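Local coordinates for protein cytochrome c, 1 heme-binding site (Geobacter sulfurreducens, PDB 4RLR) that binds a single heme and probably carries electrons, as a low-potential cytochrome essential for accepting electrons from an electrode, at residues N83-L88 with E94-L99. Numbering follows the deposited sequence.
With ZN (zinc ion), chain E; HEM (protoporphyrin IX containing Fe), chain B.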
loop_
_atom_site.group_PDB
_atom_site.type_symbol
_atom_site.label_atom_id
_atom_site.label_comp_id
_atom_site.label_asym_id
_atom_site.label_seq_id
_atom_site.Cartn_x
_atom_site.Cartn_y
_atom_site.Cartn_z
ATOM N N ASN A 83 3.200 2.383 -9.647
ATOM C CA ASN A 83 4.423 1.628 -9.862
ATOM C C ASN A 83 4.571 0.383 -8.958
ATOM O O ASN A 83 5.568 -0.306 -9.034
ATOM C CB ASN A 83 5.641 2.563 -9.763
ATOM C CG ASN A 83 6.031 2.888 -8.330
ATOM O OD1 ASN A 83 5.212 2.782 -7.406
ATOM N ND2 ASN A 83 7.288 3.290 -8.131
ATOM N N MET A 84 3.580 0.077 -8.134
ATOM C CA MET A 84 3.607 -1.166 -7.354
ATOM C C MET A 84 2.550 -2.179 -7.790
ATOM O O MET A 84 2.548 -3.323 -7.305
ATOM C CB MET A 84 3.458 -0.887 -5.859
ATOM C CG MET A 84 4.596 -0.031 -5.278
ATOM S SD MET A 84 6.190 -0.870 -5.133
ATOM C CE MET A 84 7.290 0.330 -5.882
ATOM N N TYR A 85 1.682 -1.776 -8.715
ATOM C CA TYR A 85 0.623 -2.651 -9.207
ATOM C C TYR A 85 1.187 -3.965 -9.769
ATOM O O TYR A 85 0.572 -4.990 -9.629
ATOM C CB TYR A 85 -0.200 -1.923 -10.274
ATOM C CG TYR A 85 -1.254 -2.781 -10.961
ATOM C CD1 TYR A 85 -2.349 -3.251 -10.276
ATOM C CD2 TYR A 85 -1.153 -3.099 -12.301
ATOM C CE1 TYR A 85 -3.310 -4.047 -10.909
ATOM C CE2 TYR A 85 -2.099 -3.884 -12.931
ATOM C CZ TYR A 85 -3.175 -4.345 -12.238
ATOM O OH TYR A 85 -4.126 -5.121 -12.869
ATOM N N ARG A 86 2.369 -3.910 -10.383
ATOM C CA ARG A 86 2.962 -5.079 -11.024
ATOM C C ARG A 86 3.224 -6.182 -10.027
ATOM O O ARG A 86 3.191 -7.384 -10.373
ATOM C CB ARG A 86 4.269 -4.726 -11.777
ATOM C CG ARG A 86 5.460 -4.288 -10.932
ATOM C CD ARG A 86 6.594 -3.774 -11.861
ATOM N NE ARG A 86 7.842 -3.486 -11.147
ATOM C CZ ARG A 86 8.830 -4.362 -10.929
ATOM N NH1 ARG A 86 8.738 -5.605 -11.382
ATOM N NH2 ARG A 86 9.926 -3.999 -10.245
ATOM N N HIS A 87 3.481 -5.781 -8.783
ATOM C CA HIS A 87 3.788 -6.736 -7.743
ATOM C C HIS A 87 2.593 -7.523 -7.269
ATOM O O HIS A 87 2.756 -8.454 -6.500
ATOM C CB HIS A 87 4.474 -6.016 -6.578
ATOM C CG HIS A 87 5.793 -5.460 -6.975
ATOM N ND1 HIS A 87 6.770 -6.252 -7.523
ATOM C CD2 HIS A 87 6.255 -4.187 -7.029
ATOM C CE1 HIS A 87 7.807 -5.503 -7.846
ATOM N NE2 HIS A 87 7.518 -4.247 -7.560
ATOM N N LEU A 88 1.394 -7.146 -7.720
ATOM C CA LEU A 88 0.172 -7.819 -7.275
ATOM C C LEU A 88 -0.061 -9.188 -7.932
ATOM O O LEU A 88 -0.971 -9.944 -7.523
ATOM C CB LEU A 88 -1.057 -6.907 -7.457
ATOM C CG LEU A 88 -1.212 -5.756 -6.449
ATOM C CD1 LEU A 88 -2.338 -4.794 -6.872
ATOM C CD2 LEU A 88 -1.438 -6.266 -4.984
ATOM N N GLU A 94 -4.377 -12.307 -11.997
ATOM C CA GLU A 94 -3.940 -12.314 -10.606
ATOM C C GLU A 94 -3.887 -10.880 -10.071
ATOM O O GLU A 94 -4.338 -10.621 -8.964
ATOM C CB GLU A 94 -2.582 -13.018 -10.449
ATOM C CG GLU A 94 -2.246 -13.400 -8.976
ATOM C CD GLU A 94 -1.059 -14.369 -8.846
ATOM O OE1 GLU A 94 -0.093 -14.254 -9.645
ATOM O OE2 GLU A 94 -1.115 -15.266 -7.957
ATOM N N ARG A 95 -3.370 -9.954 -10.873
ATOM C CA ARG A 95 -3.200 -8.580 -10.419
ATOM C C ARG A 95 -4.562 -7.998 -10.083
ATOM O O ARG A 95 -4.746 -7.401 -9.039
ATOM C CB ARG A 95 -2.468 -7.731 -11.463
ATOM C CG ARG A 95 -0.966 -8.044 -11.545
ATOM C CD ARG A 95 -0.218 -7.146 -12.488
ATOM N NE ARG A 95 -0.439 -7.514 -13.890
ATOM C CZ ARG A 95 0.364 -8.281 -14.628
ATOM N NH1 ARG A 95 1.475 -8.807 -14.127
ATOM N NH2 ARG A 95 0.022 -8.537 -15.888
ATOM N N GLN A 96 -5.517 -8.188 -10.980
ATOM C CA GLN A 96 -6.880 -7.755 -10.737
ATOM C C GLN A 96 -7.514 -8.391 -9.492
ATOM O O GLN A 96 -8.199 -7.705 -8.727
ATOM C CB GLN A 96 -7.728 -8.011 -11.991
ATOM C CG GLN A 96 -7.478 -6.983 -13.093
ATOM C CD GLN A 96 -7.915 -5.587 -12.700
ATOM O OE1 GLN A 96 -9.050 -5.380 -12.303
ATOM N NE2 GLN A 96 -6.998 -4.634 -12.759
ATOM N N ARG A 97 -7.309 -9.683 -9.275
ATOM C CA ARG A 97 -7.919 -10.331 -8.110
ATOM C C ARG A 97 -7.358 -9.719 -6.835
ATOM O O ARG A 97 -8.097 -9.334 -5.932
ATOM C CB ARG A 97 -7.669 -11.845 -8.095
ATOM C CG ARG A 97 -8.424 -12.631 -9.145
ATOM C CD ARG A 97 -8.468 -14.107 -8.798
ATOM N NE ARG A 97 -7.137 -14.697 -8.790
ATOM C CZ ARG A 97 -6.541 -15.269 -9.838
ATOM N NH1 ARG A 97 -7.157 -15.352 -11.023
ATOM N NH2 ARG A 97 -5.320 -15.775 -9.699
ATOM N N ASN A 98 -6.041 -9.577 -6.781
ATOM C CA ASN A 98 -5.421 -9.036 -5.577
ATOM C C ASN A 98 -5.699 -7.552 -5.375
ATOM O O ASN A 98 -5.855 -7.091 -4.231
ATOM C CB ASN A 98 -3.920 -9.356 -5.555
ATOM C CG ASN A 98 -3.660 -10.828 -5.216
ATOM O OD1 ASN A 98 -4.437 -11.452 -4.487
ATOM N ND2 ASN A 98 -2.583 -11.386 -5.758
ATOM N N LEU A 99 -5.785 -6.806 -6.472
ATOM C CA LEU A 99 -6.144 -5.413 -6.372
ATOM C C LEU A 99 -7.529 -5.296 -5.784
ATOM O O LEU A 99 -7.821 -4.331 -5.079
ATOM C CB LEU A 99 -6.106 -4.735 -7.735
ATOM C CG LEU A 99 -6.583 -3.278 -7.749
ATOM C CD1 LEU A 99 -5.788 -2.400 -6.749
ATOM C CD2 LEU A 99 -6.498 -2.716 -9.157
HETATM ZN ZN ZN E . 7.092 -8.279 -7.459
HETATM C CHA HEM B . 7.452 2.227 -2.581
HETATM C CHB HEM B . 3.590 -0.546 -1.720
HETATM C CHC HEM B . 6.086 -4.234 -3.564
HETATM C CHD HEM B . 10.096 -1.640 -3.859
HETATM C C1A HEM B . 6.176 1.794 -2.281
HETATM C C2A HEM B . 5.103 2.665 -1.890
HETATM C C3A HEM B . 4.030 1.910 -1.649
HETATM C C4A HEM B . 4.394 0.540 -1.883
HETATM C CMA HEM B . 2.646 2.376 -1.179
HETATM C CAA HEM B . 5.227 4.194 -1.792
HETATM C CBA HEM B . 5.656 4.691 -0.413
HETATM C CGA HEM B . 5.574 6.209 -0.438
HETATM O O1A HEM B . 4.481 6.792 -0.279
HETATM O O2A HEM B . 6.617 6.845 -0.634
HETATM C C1B HEM B . 3.950 -1.802 -2.143
HETATM C C2B HEM B . 3.080 -2.933 -2.153
HETATM C C3B HEM B . 3.756 -3.957 -2.670
HETATM C C4B HEM B . 5.076 -3.482 -3.005
HETATM C CMB HEM B . 1.660 -2.849 -1.599
HETATM C CAB HEM B . 3.272 -5.388 -2.924
HETATM C CBB HEM B . 2.086 -5.530 -3.569
HETATM C C1C HEM B . 7.383 -3.854 -3.757
HETATM C C2C HEM B . 8.415 -4.741 -4.233
HETATM C C3C HEM B . 9.555 -4.033 -4.303
HETATM C C4C HEM B . 9.228 -2.677 -3.912
HETATM C CMC HEM B . 8.183 -6.245 -4.510
HETATM C CAC HEM B . 10.974 -4.462 -4.774
HETATM C CBC HEM B . 11.142 -5.375 -5.757
HETATM C C1D HEM B . 9.756 -0.368 -3.496
HETATM C C2D HEM B . 10.711 0.702 -3.399
HETATM C C3D HEM B . 9.893 1.922 -2.994
HETATM C C4D HEM B . 8.529 1.448 -2.899
HETATM C CMD HEM B . 12.237 0.588 -3.639
HETATM C CAD HEM B . 10.402 3.345 -2.741
HETATM C CBD HEM B . 10.690 4.054 -4.059
HETATM C CGD HEM B . 9.367 4.369 -4.710
HETATM O O1D HEM B . 8.567 5.188 -4.202
HETATM O O2D HEM B . 9.107 3.779 -5.767
HETATM N NA HEM B . 5.711 0.500 -2.297
HETATM N NB HEM B . 5.154 -2.158 -2.686
HETATM N NC HEM B . 7.910 -2.588 -3.598
HETATM N ND HEM B . 8.484 0.099 -3.201
HETATM FE FE HEM B . 6.764 -1.098 -2.896
HETATM O O HOH W 1 5.803 -8.996 -6.007
#
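Asn98 and Gln96 of helix 92-106 each donate a side-chain hydrogen bond to 83-88, to Leu88 and Tyr85 respectively. Asn98 ND2 donates to Leu88 O at 2.8 Å along a nearly straight line, 175° at the hydrogen. The bond lies in both the carbonyl plane and the amide plane. Gln96 NE2 donates to Tyr85 OH at 2.9 Å, with the hydroxyl a little out of the amide plane. Glu92 OE2 also hydrogen-bonds Tyr85 OH, and Asp72 takes a further bond from Gln96 NE2.

The Tyr85 ring reaches the helix because CG stands opposite the backbone N (chi1 174°). Arg95 CD lies over one ring face in a CH-pi contact, 4.2 Å from the centroid. The guanidinium plane is turned 62° from the ring, and a salt bridge from Arg95 NE to Glu92 holds this end of the arginine. A phenylalanine in place of Tyr85 would keep the ring but probably leave Gln96 and Glu92 without their shared hydroxyl partner.

Apolar contacts involve the two leucines. Leu99 CD2 meets Tyr85 CE1 at 3.9 Å. Leu88 sets CD1 against Leu99 CB, while its other methyl, CD2, touches the heme substituent carbon CBB (3.9 Å) and Asn98 CB.

The loop that leads into the 3-10 turn 85-88 carries Met84, whose SD binds the heme iron at 2.3 Å, with His21 as the other axial ligand. Within the turn, His87 ND1 binds a zinc ion. The contact thus packs the loop carrying the axial methionine against the helix that follows it, in the His/Met-ligated heme site of a monoheme cytochrome c.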